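Local coordinates for protein xylan esterase 1 (Thermoanaerobacterium sp. 'JW/SL YS485', PDB 3FCY) that probably hydrolyses carboxylic esters, as an acetyl xylan esterase of carbohydrate esterase family CE7 with an alpha/beta-hydrolase fold, at residues A216-A219 with R223-K226; V290-G295 with A308-I313; K320-Y325 with R331-L336. All coordinates share one frame; numbering follows the deposited sequence.

Contact 1 of 3, residues A216-A219 with R223-K226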
loop_
_atom_site.group_PDB
_atom_site.type_symbol
_atom_site.label_atom_id
_atom_site.label_comp_id
_atom_site.label_asym_id
_atom_site.label_seq_id
_atom_site.Cartn_x
_atom_site.Cartn_y
_atom_site.Cartn_z
ATOM N N ALA A 216 -24.396 -12.668 -22.387
ATOM C CA ALA A 216 -25.817 -12.672 -22.048
ATOM C C ALA A 216 -26.660 -12.283 -23.257
ATOM O O ALA A 216 -27.671 -12.920 -23.560
ATOM C CB ALA A 216 -26.090 -11.711 -20.889
ATOM N N CYS A 217 -26.239 -11.230 -23.944
ATOM C CA CYS A 217 -26.951 -10.746 -25.118
ATOM C C CYS A 217 -27.041 -11.799 -26.227
ATOM O O CYS A 217 -28.115 -12.041 -26.783
ATOM C CB CYS A 217 -26.256 -9.499 -25.661
ATOM S SG CYS A 217 -26.982 -8.868 -27.174
ATOM N N ALA A 218 -25.907 -12.413 -26.548
ATOM C CA ALA A 218 -25.857 -13.429 -27.595
ATOM C C ALA A 218 -26.602 -14.687 -27.165
ATOM O O ALA A 218 -26.987 -15.510 -28.000
ATOM C CB ALA A 218 -24.408 -13.768 -27.932
ATOM N N ALA A 219 -26.804 -14.836 -25.859
ATOM C CA ALA A 219 -27.506 -16.002 -25.332
ATOM C C ALA A 219 -29.016 -15.802 -25.397
ATOM O O ALA A 219 -29.762 -16.721 -25.749
ATOM C CB ALA A 219 -27.080 -16.265 -23.892
ATOM N N ARG A 223 -29.886 -14.882 -32.483
ATOM C CA ARG A 223 -29.631 -14.419 -33.841
ATOM C C ARG A 223 -28.278 -13.722 -33.949
ATOM O O ARG A 223 -27.718 -13.617 -35.044
ATOM C CB ARG A 223 -30.749 -13.481 -34.319
ATOM C CG ARG A 223 -32.065 -14.189 -34.654
ATOM C CD ARG A 223 -33.097 -13.218 -35.232
ATOM N NE ARG A 223 -33.544 -12.242 -34.242
ATOM C CZ ARG A 223 -34.207 -11.123 -34.529
ATOM N NH1 ARG A 223 -34.509 -10.824 -35.785
ATOM N NH2 ARG A 223 -34.567 -10.298 -33.553
ATOM N N VAL A 224 -27.753 -13.242 -32.823
ATOM C CA VAL A 224 -26.448 -12.581 -32.826
ATOM C C VAL A 224 -25.430 -13.543 -33.433
ATOM O O VAL A 224 -25.294 -14.677 -32.983
ATOM C CB VAL A 224 -26.020 -12.189 -31.398
ATOM C CG1 VAL A 224 -24.559 -11.765 -31.383
ATOM C CG2 VAL A 224 -26.904 -11.053 -30.902
ATOM N N ARG A 225 -24.713 -13.066 -34.444
ATOM C CA ARG A 225 -23.745 -13.873 -35.190
ATOM C C ARG A 225 -22.304 -13.970 -34.660
ATOM O O ARG A 225 -21.669 -15.025 -34.789
ATOM C CB ARG A 225 -23.719 -13.377 -36.642
ATOM C CG ARG A 225 -23.064 -14.327 -37.622
ATOM C CD ARG A 225 -23.865 -15.614 -37.763
ATOM N NE ARG A 225 -23.249 -16.513 -38.733
ATOM C CZ ARG A 225 -22.080 -17.122 -38.555
ATOM N NH1 ARG A 225 -21.393 -16.936 -37.433
ATOM N NH2 ARG A 225 -21.590 -17.905 -39.509
ATOM N N LYS A 226 -21.785 -12.881 -34.092
ATOM C CA LYS A 226 -20.417 -12.859 -33.556
ATOM C C LYS A 226 -20.383 -12.337 -32.122
ATOM O O LYS A 226 -21.145 -11.435 -31.759
ATOM C CB LYS A 226 -19.503 -11.977 -34.420
ATOM C CG LYS A 226 -19.167 -12.532 -35.799
ATOM C CD LYS A 226 -18.396 -13.838 -35.738
ATOM C CE LYS A 226 -18.015 -14.287 -37.140
ATOM N NZ LYS A 226 -17.378 -15.626 -37.191
HETATM O O HOH W 1 -25.736 -16.123 -30.321
#

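Contact 2 of 3, residues V290-G295 with A308-I313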
loop_
_atom_site.group_PDB
_atom_site.type_symbol
_atom_site.label_atom_id
_atom_site.label_comp_id
_atom_site.label_asym_id
_atom_site.label_seq_id
_atom_site.Cartn_x
_atom_site.Cartn_y
_atom_site.Cartn_z
ATOM N N VAL A 290 -17.803 -17.333 -31.045
ATOM C CA VAL A 290 -17.253 -16.607 -29.908
ATOM C C VAL A 290 -15.729 -16.532 -29.880
ATOM O O VAL A 290 -15.039 -17.499 -30.190
ATOM C CB VAL A 290 -17.723 -17.250 -28.584
ATOM C CG1 VAL A 290 -17.216 -16.434 -27.393
ATOM C CG2 VAL A 290 -19.248 -17.346 -28.566
ATOM N N LEU A 291 -15.216 -15.360 -29.524
ATOM C CA LEU A 291 -13.780 -15.143 -29.380
ATOM C C LEU A 291 -13.622 -14.470 -28.026
ATOM O O LEU A 291 -14.190 -13.400 -27.784
ATOM C CB LEU A 291 -13.223 -14.220 -30.470
ATOM C CG LEU A 291 -11.749 -13.827 -30.265
ATOM C CD1 LEU A 291 -10.866 -15.077 -30.339
ATOM C CD2 LEU A 291 -11.320 -12.814 -31.321
ATOM N N MET A 292 -12.860 -15.097 -27.139
ATOM C CA MET A 292 -12.651 -14.542 -25.808
ATOM C C MET A 292 -11.166 -14.396 -25.505
ATOM O O MET A 292 -10.321 -14.930 -26.224
ATOM C CB MET A 292 -13.298 -15.452 -24.755
ATOM C CG MET A 292 -14.820 -15.528 -24.824
ATOM S SD MET A 292 -15.531 -16.689 -23.613
ATOM C CE MET A 292 -14.854 -16.043 -22.107
ATOM N N CYS A 293 -10.850 -13.653 -24.449
ATOM C CA CYS A 293 -9.466 -13.491 -24.033
ATOM C C CYS A 293 -9.450 -13.520 -22.513
ATOM O O CYS A 293 -10.426 -13.136 -21.865
ATOM C CB CYS A 293 -8.858 -12.186 -24.569
ATOM S SG CYS A 293 -9.553 -10.655 -23.939
ATOM N N VAL A 294 -8.352 -14.007 -21.944
ATOM C CA VAL A 294 -8.235 -14.108 -20.500
ATOM C C VAL A 294 -6.807 -13.831 -20.039
ATOM O O VAL A 294 -5.842 -14.328 -20.623
ATOM C CB VAL A 294 -8.675 -15.520 -20.022
ATOM C CG1 VAL A 294 -7.848 -16.586 -20.729
ATOM C CG2 VAL A 294 -8.531 -15.644 -18.509
ATOM N N GLY A 295 -6.682 -13.016 -18.997
ATOM C CA GLY A 295 -5.374 -12.696 -18.456
ATOM C C GLY A 295 -5.155 -13.593 -17.256
ATOM O O GLY A 295 -5.977 -13.603 -16.341
ATOM N N ALA A 308 -14.910 -21.003 -17.120
ATOM C CA ALA A 308 -16.183 -21.652 -16.825
ATOM C C ALA A 308 -17.219 -21.208 -17.857
ATOM O O ALA A 308 -18.000 -22.016 -18.358
ATOM C CB ALA A 308 -16.649 -21.285 -15.419
ATOM N N ALA A 309 -17.226 -19.917 -18.177
ATOM C CA ALA A 309 -18.169 -19.398 -19.157
ATOM C C ALA A 309 -17.792 -19.946 -20.526
ATOM O O ALA A 309 -18.641 -20.426 -21.266
ATOM C CB ALA A 309 -18.132 -17.876 -19.177
ATOM N N TYR A 310 -16.505 -19.873 -20.850
ATOM C CA TYR A 310 -16.000 -20.366 -22.127
ATOM C C TYR A 310 -16.334 -21.846 -22.344
ATOM O O TYR A 310 -16.778 -22.240 -23.423
ATOM C CB TYR A 310 -14.480 -20.185 -22.190
ATOM C CG TYR A 310 -13.853 -20.704 -23.464
ATOM C CD1 TYR A 310 -13.989 -20.008 -24.666
ATOM C CD2 TYR A 310 -13.137 -21.902 -23.473
ATOM C CE1 TYR A 310 -13.426 -20.490 -25.847
ATOM C CE2 TYR A 310 -12.571 -22.395 -24.648
ATOM C CZ TYR A 310 -12.718 -21.683 -25.829
ATOM O OH TYR A 310 -12.149 -22.159 -26.986
ATOM N N ASN A 311 -16.124 -22.660 -21.314
ATOM C CA ASN A 311 -16.376 -24.092 -21.424
ATOM C C ASN A 311 -17.840 -24.506 -21.450
ATOM O O ASN A 311 -18.149 -25.683 -21.626
ATOM C CB ASN A 311 -15.630 -24.849 -20.321
ATOM C CG ASN A 311 -14.128 -24.855 -20.544
ATOM O OD1 ASN A 311 -13.663 -24.959 -21.682
ATOM N ND2 ASN A 311 -13.361 -24.756 -19.463
ATOM N N ASN A 312 -18.745 -23.547 -21.285
ATOM C CA ASN A 312 -20.170 -23.853 -21.330
ATOM C C ASN A 312 -20.761 -23.466 -22.681
ATOM O O ASN A 312 -21.941 -23.698 -22.949
ATOM C CB ASN A 312 -20.906 -23.137 -20.197
ATOM C CG ASN A 312 -20.861 -23.918 -18.899
ATOM O OD1 ASN A 312 -21.413 -25.012 -18.807
ATOM N ND2 ASN A 312 -20.196 -23.365 -17.893
ATOM N N ILE A 313 -19.921 -22.873 -23.527
ATOM C CA ILE A 313 -20.318 -22.452 -24.865
ATOM C C ILE A 313 -20.229 -23.655 -25.805
ATOM O O ILE A 313 -19.233 -24.382 -25.805
ATOM C CB ILE A 313 -19.399 -21.317 -25.375
ATOM C CG1 ILE A 313 -19.624 -20.055 -24.532
ATOM C CG2 ILE A 313 -19.668 -21.038 -26.847
ATOM C CD1 ILE A 313 -18.720 -18.900 -24.895
#

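Contact 3 of 3, residues K320-Y325 with R331-L336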
loop_
_atom_site.group_PDB
_atom_site.type_symbol
_atom_site.label_atom_id
_atom_site.label_comp_id
_atom_site.label_asym_id
_atom_site.label_seq_id
_atom_site.Cartn_x
_atom_site.Cartn_y
_atom_site.Cartn_z
ATOM N N LYS A 320 -8.117 -16.594 -26.278
ATOM C CA LYS A 320 -6.730 -16.156 -26.306
ATOM C C LYS A 320 -6.248 -15.955 -24.873
ATOM O O LYS A 320 -6.858 -15.207 -24.103
ATOM C CB LYS A 320 -6.610 -14.851 -27.098
ATOM C CG LYS A 320 -7.146 -14.958 -28.521
ATOM C CD LYS A 320 -6.435 -16.069 -29.287
ATOM C CE LYS A 320 -7.171 -16.413 -30.572
ATOM N NZ LYS A 320 -6.526 -17.545 -31.301
ATOM N N VAL A 321 -5.155 -16.631 -24.528
ATOM C CA VAL A 321 -4.583 -16.569 -23.186
ATOM C C VAL A 321 -3.378 -15.640 -23.107
ATOM O O VAL A 321 -2.447 -15.750 -23.906
ATOM C CB VAL A 321 -4.151 -17.980 -22.716
ATOM C CG1 VAL A 321 -3.598 -17.919 -21.297
ATOM C CG2 VAL A 321 -5.335 -18.934 -22.797
ATOM N N TYR A 322 -3.409 -14.730 -22.137
ATOM C CA TYR A 322 -2.330 -13.767 -21.922
ATOM C C TYR A 322 -1.788 -13.968 -20.503
ATOM O O TYR A 322 -2.277 -13.369 -19.539
ATOM C CB TYR A 322 -2.868 -12.345 -22.106
ATOM C CG TYR A 322 -3.293 -12.065 -23.528
ATOM C CD1 TYR A 322 -2.433 -11.419 -24.417
ATOM C CD2 TYR A 322 -4.531 -12.499 -24.005
ATOM C CE1 TYR A 322 -2.792 -11.212 -25.747
ATOM C CE2 TYR A 322 -4.898 -12.301 -25.332
ATOM C CZ TYR A 322 -4.021 -11.656 -26.197
ATOM O OH TYR A 322 -4.374 -11.458 -27.510
ATOM N N PRO A 323 -0.768 -14.829 -20.364
ATOM C CA PRO A 323 -0.132 -15.152 -19.084
ATOM C C PRO A 323 0.260 -13.979 -18.190
ATOM O O PRO A 323 0.061 -14.029 -16.980
ATOM C CB PRO A 323 1.082 -15.980 -19.506
ATOM C CG PRO A 323 0.579 -16.692 -20.733
ATOM C CD PRO A 323 -0.118 -15.563 -21.466
ATOM N N ASP A 324 0.796 -12.920 -18.785
ATOM C CA ASP A 324 1.262 -11.780 -18.001
ATOM C C ASP A 324 0.303 -10.610 -17.874
ATOM O O ASP A 324 0.692 -9.540 -17.400
ATOM C CB ASP A 324 2.589 -11.295 -18.582
ATOM C CG ASP A 324 3.508 -12.444 -18.928
ATOM O OD1 ASP A 324 3.936 -13.166 -18.003
ATOM O OD2 ASP A 324 3.786 -12.637 -20.127
ATOM N N TYR A 325 -0.943 -10.798 -18.287
ATOM C CA TYR A 325 -1.913 -9.717 -18.191
ATOM C C TYR A 325 -2.959 -9.959 -17.118
ATOM O O TYR A 325 -3.285 -11.104 -16.798
ATOM C CB TYR A 325 -2.613 -9.492 -19.538
ATOM C CG TYR A 325 -1.764 -8.765 -20.558
ATOM C CD1 TYR A 325 -0.739 -9.421 -21.242
ATOM C CD2 TYR A 325 -1.980 -7.413 -20.829
ATOM C CE1 TYR A 325 0.051 -8.743 -22.174
ATOM C CE2 TYR A 325 -1.198 -6.729 -21.753
ATOM C CZ TYR A 325 -0.187 -7.397 -22.422
ATOM O OH TYR A 325 0.574 -6.718 -23.342
ATOM N N ARG A 331 -2.532 -6.468 -25.363
ATOM C CA ARG A 331 -1.909 -6.068 -26.619
ATOM C C ARG A 331 -2.122 -7.054 -27.755
ATOM O O ARG A 331 -1.863 -8.253 -27.624
ATOM C CB ARG A 331 -0.407 -5.808 -26.423
ATOM C CG ARG A 331 -0.090 -4.530 -25.642
ATOM C CD ARG A 331 1.417 -4.299 -25.553
ATOM N NE ARG A 331 1.776 -3.241 -24.606
ATOM C CZ ARG A 331 1.590 -1.942 -24.816
ATOM N NH1 ARG A 331 1.042 -1.516 -25.947
ATOM N NH2 ARG A 331 1.963 -1.062 -23.893
ATOM N N GLY A 332 -2.610 -6.525 -28.873
ATOM C CA GLY A 332 -2.862 -7.349 -30.036
ATOM C C GLY A 332 -4.270 -7.907 -30.129
ATOM O O GLY A 332 -4.771 -8.121 -31.234
ATOM N N PHE A 333 -4.927 -8.134 -28.992
ATOM C CA PHE A 333 -6.274 -8.696 -29.033
ATOM C C PHE A 333 -7.275 -7.820 -29.771
ATOM O O PHE A 333 -8.155 -8.330 -30.465
ATOM C CB PHE A 333 -6.825 -8.971 -27.636
ATOM C CG PHE A 333 -8.117 -9.737 -27.659
ATOM C CD1 PHE A 333 -8.118 -11.108 -27.901
ATOM C CD2 PHE A 333 -9.334 -9.077 -27.522
ATOM C CE1 PHE A 333 -9.315 -11.814 -28.012
ATOM C CE2 PHE A 333 -10.539 -9.773 -27.630
ATOM C CZ PHE A 333 -10.529 -11.146 -27.877
ATOM N N GLY A 334 -7.157 -6.505 -29.600
ATOM C CA GLY A 334 -8.064 -5.598 -30.280
ATOM C C GLY A 334 -8.067 -5.881 -31.771
ATOM O O GLY A 334 -9.114 -5.839 -32.421
ATOM N N ASP A 335 -6.888 -6.170 -32.318
ATOM C CA ASP A 335 -6.758 -6.471 -33.739
ATOM C C ASP A 335 -7.366 -7.827 -34.080
ATOM O O ASP A 335 -7.987 -7.980 -35.129
ATOM C CB ASP A 335 -5.288 -6.413 -34.163
ATOM C CG ASP A 335 -4.773 -4.983 -34.266
ATOM O OD1 ASP A 335 -3.560 -4.791 -34.492
ATOM O OD2 ASP A 335 -5.590 -4.045 -34.123
ATOM N N LEU A 336 -7.200 -8.810 -33.197
ATOM C CA LEU A 336 -7.781 -10.130 -33.436
ATOM C C LEU A 336 -9.306 -9.995 -33.403
ATOM O O LEU A 336 -10.019 -10.618 -34.198
ATOM C CB LEU A 336 -7.323 -11.131 -32.366
ATOM C CG LEU A 336 -5.840 -11.528 -32.361
ATOM C CD1 LEU A 336 -5.557 -12.455 -31.186
ATOM C CD2 LEU A 336 -5.487 -12.217 -33.687
HETATM O O HOH W 2 -2.473 -10.439 -29.074
#

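Contact 1 of 3, residues A216-A219 with R223-K226
Val224 pushes its branched side chain against the last turns of helix 209-220, where it meets Ala218 and Cys217. The apolar part comes first. The bond from CA to CB in Val224 points at the helix, and its two methyls divide the work. CG1, lying anti to the backbone N of its own residue (chi1 169°), sits 4.0 Å from Ala218 CB; CG2 takes the other branch and comes within 4.3 Å of Cys217 SG. The fork of the valine joins in as well, since Val224 CB is 4.0 Å from Ala218 CA. With only a methyl group on Ala218, the loop can come close to the helix, and the CA atoms of Ala218 and Val224 stand 5.3 Å apart. Cys217 touches more loosely, its sulfur acting here as an apolar surface.

The polar part runs through water. A single water lies 2.7 Å from Ala218 O and 3.1 Å from Val224 O, positioned to donate to either carbonyl, and so able to link the helix end to the loop backbone. With more acceptors in reach than it has protons, it need not bond to both carbonyls at once.

Seen in the fold, the contact lies where the helix of a beta-alpha-beta crossover leads into its second strand: strand 202-207, the helix starting just after the predicted nucleophile Ser208, then strand 226-230. Val224 and Cys217 both rest on Val204 of strand 202-207, and Cys217 also packs on Thr184 and Ala188 of helix 176-192, while Ala218 touches Ile286. Where the new strand begins, Lys226 NZ forms salt bridges with Asp289, at the start of the adjacent strand 289-295, and with Glu343, a ligand of the calcium ion just beyond helix 333-342.

Contact 2 of 3, residues V290-G295 with A308-I313
Val290 and Ile313 reach toward each other end to end, and two residues further along the strand Met292 lies against Tyr310. Val290 and Met292 are two neighbouring bumps on strand 289-295, met by Ile313 and Tyr310 at the end of helix 303-310 and the turn that follows it. The smaller bump is the isopropyl fork of Val290. Ile313 lowers its CD1 methyl onto this fork, 3.8 Å from Val290 CG1 and 4.0 Å from Val290 CG2, so both branches share one methyl. Its shorter arm, CG2, comes to 4.1 Å from Val290 CG2 and widens the fit.

Met292 is the larger bump. Its chain runs straight out from the strand and then bends at the last torsion (chi3 56°), which turns CE toward the base of the tyrosine. The sulfur settles in the corner between Ile313 and Tyr310: Met292 SD is 4.1 Å from Ile313 CD1 and 3.8 Å from Tyr310 CD1. It meets the ring at its edge, close to the ring plane, 84° off the normal and 5.1 Å from the centroid.

The hollow owes its shape to the type I turn from Tyr310 to Ile313, which places these two near each other, Ile313 pointing at the strand and Tyr310 offering its ring edge. Asn312 ND2 bonds back to Ala308 O at 2.6 Å, well bent at 131°, and Ile313 N to Tyr310 O.

All the touching across the interface is apolar save for the Met-aromatic contact, in which the polarisable sulfur probably gains from the weakly positive rim of the ring. Between these two segments the fit thus rests on apolar packing; polar ties from the helix end to the sheet come from Lys317 NZ, at the start of strand 317-322, which hydrogen-bonds to the carbonyls of Tyr310 and Ile313.

Contact 3 of 3, residues K320-Y325 with R331-L336
In the closing strand-loop-helix unit of the alpha/beta-hydrolase fold, strand 317-322 is joined to helix 333-342 by the loop carrying the predicted catalytic His327, and Tyr322, Tyr325 and Lys320 meet Arg331, Phe333 and Leu336 across it. The Phe333 ring is touched along its edge by two groups: Lys320 CG lies 3.9 Å from Phe333 CE1, and Tyr322 OH lies 3.8 Å from Phe333 CD1. Lys320 CG is also 4.0 Å from Leu336 CD1, so aliphatic carbons rather than the ammonium do the packing.

Tyr325 crosses Arg331 at about a right angle, its hydroxyl against the arginine's aliphatic stem, with Tyr325 OH 3.2 Å from Arg331 CG. The polar ends serve the assembly: Tyr325 OH bonds to Arg258 O of a second subunit, and Arg331 NH2 to Ser119 OG of a third. Gly332, at the N-cap position, has a positive phi (92°) that suits glycine. Beside it a water lies in the plane of the Tyr322 ring, 2.7 Å from Tyr322 OH, and donates to Arg331 O at 2.7 Å.

In the fold
Along the chain the three contacts come in series, from the helix after the predicted nucleophile to the C-terminal helix, and all lie on or beside one central sheet. Contact 1 is at the entry to strand 226-230, whose neighbour 289-295 carries contact 2; strand 317-322, outermost within the chain, carries contact 3. The centres of contacts 1 and 2 are about 14 Å apart, those of 2 and 3 about 13 Å, and those of 1 and 3 about 22 Å. Contacts 2 and 3 touch: Met292 O and Lys320 N, 2.8 Å apart, probably hydrogen-bond between the strands, and Cys293 packs on Phe333. Contacts 1 and 2 are buried and touched by no other chain, while contact 3 meets two other subunits.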